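Local coordinates for malonyl acyl carrier protein transacylase (Streptococcus pneumoniae, PDB 3IM8), which probably transfers the malonyl group from malonyl-CoA to holo acyl carrier protein, supplying malonyl-ACP for fatty acid synthesis, at residues Asp21-Tyr26 with Thr32-Ser37. Sequence-based numbering, arbitrary orientation.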
loop_
_atom_site.group_PDB
_atom_site.type_symbol
_atom_site.label_atom_id
_atom_site.label_comp_id
_atom_site.label_asym_id
_atom_site.label_seq_id
_atom_site.Cartn_x
_atom_site.Cartn_y
_atom_site.Cartn_z
ATOM N N ASP A 21 12.450 -15.109 -10.123
ATOM C CA ASP A 21 12.440 -16.552 -9.796
ATOM C C ASP A 21 11.065 -17.212 -10.088
ATOM O O ASP A 21 10.966 -18.225 -10.837
ATOM C CB ASP A 21 12.928 -16.803 -8.350
ATOM C CG ASP A 21 12.178 -15.976 -7.273
ATOM O OD1 ASP A 21 11.291 -15.167 -7.567
ATOM O OD2 ASP A 21 12.509 -16.130 -6.079
ATOM N N PHE A 22 10.007 -16.621 -9.550
ATOM C CA PHE A 22 8.651 -17.107 -9.800
ATOM C C PHE A 22 8.327 -17.060 -11.279
ATOM O O PHE A 22 7.715 -17.996 -11.777
ATOM C CB PHE A 22 7.621 -16.285 -9.047
ATOM C CG PHE A 22 7.697 -16.431 -7.566
ATOM C CD1 PHE A 22 8.156 -17.627 -6.974
ATOM C CD2 PHE A 22 7.265 -15.390 -6.727
ATOM C CE1 PHE A 22 8.170 -17.751 -5.581
ATOM C CE2 PHE A 22 7.290 -15.528 -5.330
ATOM C CZ PHE A 22 7.751 -16.692 -4.770
ATOM N N TYR A 23 8.743 -15.988 -11.971
ATOM C CA TYR A 23 8.413 -15.754 -13.388
ATOM C C TYR A 23 8.888 -16.858 -14.341
ATOM O O TYR A 23 8.111 -17.309 -15.212
ATOM C CB TYR A 23 8.897 -14.352 -13.863
ATOM C CG TYR A 23 8.709 -13.997 -15.353
ATOM C CD1 TYR A 23 7.664 -13.145 -15.755
ATOM C CD2 TYR A 23 9.613 -14.461 -16.348
ATOM C CE1 TYR A 23 7.487 -12.780 -17.092
ATOM C CE2 TYR A 23 9.445 -14.094 -17.733
ATOM C CZ TYR A 23 8.386 -13.253 -18.054
ATOM O OH TYR A 23 8.168 -12.885 -19.304
ATOM N N ASP A 24 10.140 -17.279 -14.169
ATOM C CA ASP A 24 10.733 -18.340 -14.958
ATOM C C ASP A 24 10.163 -19.736 -14.632
ATOM O O ASP A 24 10.025 -20.609 -15.525
ATOM C CB ASP A 24 12.244 -18.313 -14.756
ATOM C CG ASP A 24 12.878 -17.117 -15.397
ATOM O OD1 ASP A 24 12.499 -16.780 -16.519
ATOM O OD2 ASP A 24 13.765 -16.508 -14.800
ATOM N N GLN A 25 9.798 -19.921 -13.365
ATOM C CA GLN A 25 9.412 -21.226 -12.833
ATOM C C GLN A 25 7.921 -21.547 -12.947
ATOM O O GLN A 25 7.557 -22.699 -13.074
ATOM C CB GLN A 25 9.789 -21.343 -11.372
ATOM C CG GLN A 25 9.303 -22.649 -10.800
ATOM C CD GLN A 25 10.176 -23.112 -9.712
ATOM O OE1 GLN A 25 11.005 -22.357 -9.215
ATOM N NE2 GLN A 25 10.013 -24.367 -9.312
ATOM N N TYR A 26 7.075 -20.531 -12.837
ATOM C CA TYR A 26 5.640 -20.712 -12.772
ATOM C C TYR A 26 4.898 -20.021 -13.930
ATOM O O TYR A 26 4.844 -18.799 -13.978
ATOM C CB TYR A 26 5.162 -20.210 -11.398
ATOM C CG TYR A 26 5.687 -21.030 -10.231
ATOM C CD1 TYR A 26 5.117 -22.263 -9.895
ATOM C CD2 TYR A 26 6.744 -20.583 -9.460
ATOM C CE1 TYR A 26 5.615 -23.023 -8.848
ATOM C CE2 TYR A 26 7.225 -21.359 -8.379
ATOM C CZ TYR A 26 6.656 -22.561 -8.108
ATOM O OH TYR A 26 7.129 -23.303 -7.045
ATOM N N THR A 32 0.838 -13.600 -15.871
ATOM C CA THR A 32 0.406 -12.352 -15.205
ATOM C C THR A 32 1.288 -11.117 -15.592
ATOM O O THR A 32 0.775 -10.026 -15.901
ATOM C CB THR A 32 0.285 -12.553 -13.626
ATOM O OG1 THR A 32 -0.667 -13.595 -13.373
ATOM C CG2 THR A 32 -0.171 -11.261 -12.870
ATOM N N ILE A 33 2.615 -11.277 -15.571
ATOM C CA ILE A 33 3.520 -10.151 -15.884
ATOM C C ILE A 33 3.421 -9.754 -17.363
ATOM O O ILE A 33 3.403 -8.570 -17.655
ATOM C CB ILE A 33 5.037 -10.442 -15.461
ATOM C CG1 ILE A 33 5.156 -10.698 -13.956
ATOM C CG2 ILE A 33 5.982 -9.281 -15.806
ATOM C CD1 ILE A 33 4.617 -9.565 -13.081
ATOM N N ASP A 34 3.415 -10.734 -18.282
ATOM C CA ASP A 34 3.310 -10.436 -19.738
ATOM C C ASP A 34 1.954 -9.792 -20.092
ATOM O O ASP A 34 1.900 -8.857 -20.880
ATOM C CB ASP A 34 3.604 -11.657 -20.636
ATOM C CG ASP A 34 5.022 -12.279 -20.394
ATOM O OD1 ASP A 34 5.836 -11.761 -19.565
ATOM O OD2 ASP A 34 5.327 -13.300 -21.061
ATOM N N ARG A 35 0.882 -10.221 -19.445
ATOM C CA ARG A 35 -0.388 -9.482 -19.518
ATOM C C ARG A 35 -0.270 -8.003 -19.088
ATOM O O ARG A 35 -0.877 -7.136 -19.694
ATOM C CB ARG A 35 -1.444 -10.178 -18.673
ATOM C CG ARG A 35 -2.659 -10.387 -19.408
ATOM C CD ARG A 35 -2.471 -11.523 -20.421
ATOM N NE ARG A 35 -3.430 -11.423 -21.516
ATOM C CZ ARG A 35 -4.029 -12.452 -22.125
ATOM N NH1 ARG A 35 -4.896 -12.199 -23.093
ATOM N NH2 ARG A 35 -3.794 -13.728 -21.773
ATOM N N ALA A 36 0.512 -7.703 -18.041
ATOM C CA ALA A 36 0.620 -6.321 -17.613
ATOM C C ALA A 36 1.457 -5.592 -18.655
ATOM O O ALA A 36 1.205 -4.441 -18.957
ATOM C CB ALA A 36 1.250 -6.234 -16.230
ATOM N N SER A 37 2.449 -6.283 -19.214
ATOM C CA SER A 37 3.324 -5.668 -20.219
ATOM C C SER A 37 2.510 -5.238 -21.408
ATOM O O SER A 37 2.637 -4.101 -21.805
ATOM C CB SER A 37 4.467 -6.577 -20.638
ATOM O OG SER A 37 5.401 -6.719 -19.577
#
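Y23 carries the contact from helix 20-25, reaching I33 and D34 on helix 27-40 with one edge of its ring. A single hydrogen bond joins the two segments: the phenol OH of Y23 donates to OD1 of D34 at 2.6 Å, and OD1 accepts it with its syn lone pair, on the side of OD2. OD1 lies at the ring edge, near its plane, and is also 3.1 Å from Y23 CE1, while the carboxylate is turned 55° from the ring. The other oxygen, OD2, forms a salt bridge with K30 one turn earlier, which probably steadies the carboxylate as an anion; K30 also makes a weak hydrogen bond to Y23 OH. The apolar part lies along the same edge, where CE1 of Y23 is 3.8 Å from CB of I33; CG1 and CG2 follow just behind, and the CD1 end of I33 leads away. The ring is directed at helix 27-40 because chi1 of 176° sets CG opposite the backbone N. R45 of helix 44-50 touches both Y23 and I33. Two consecutive helices are thus joined by a bend at Y26, which leaves helical phi/psi after the first and N-caps the second, bringing the second back to Y23 within the acyl transferase domain.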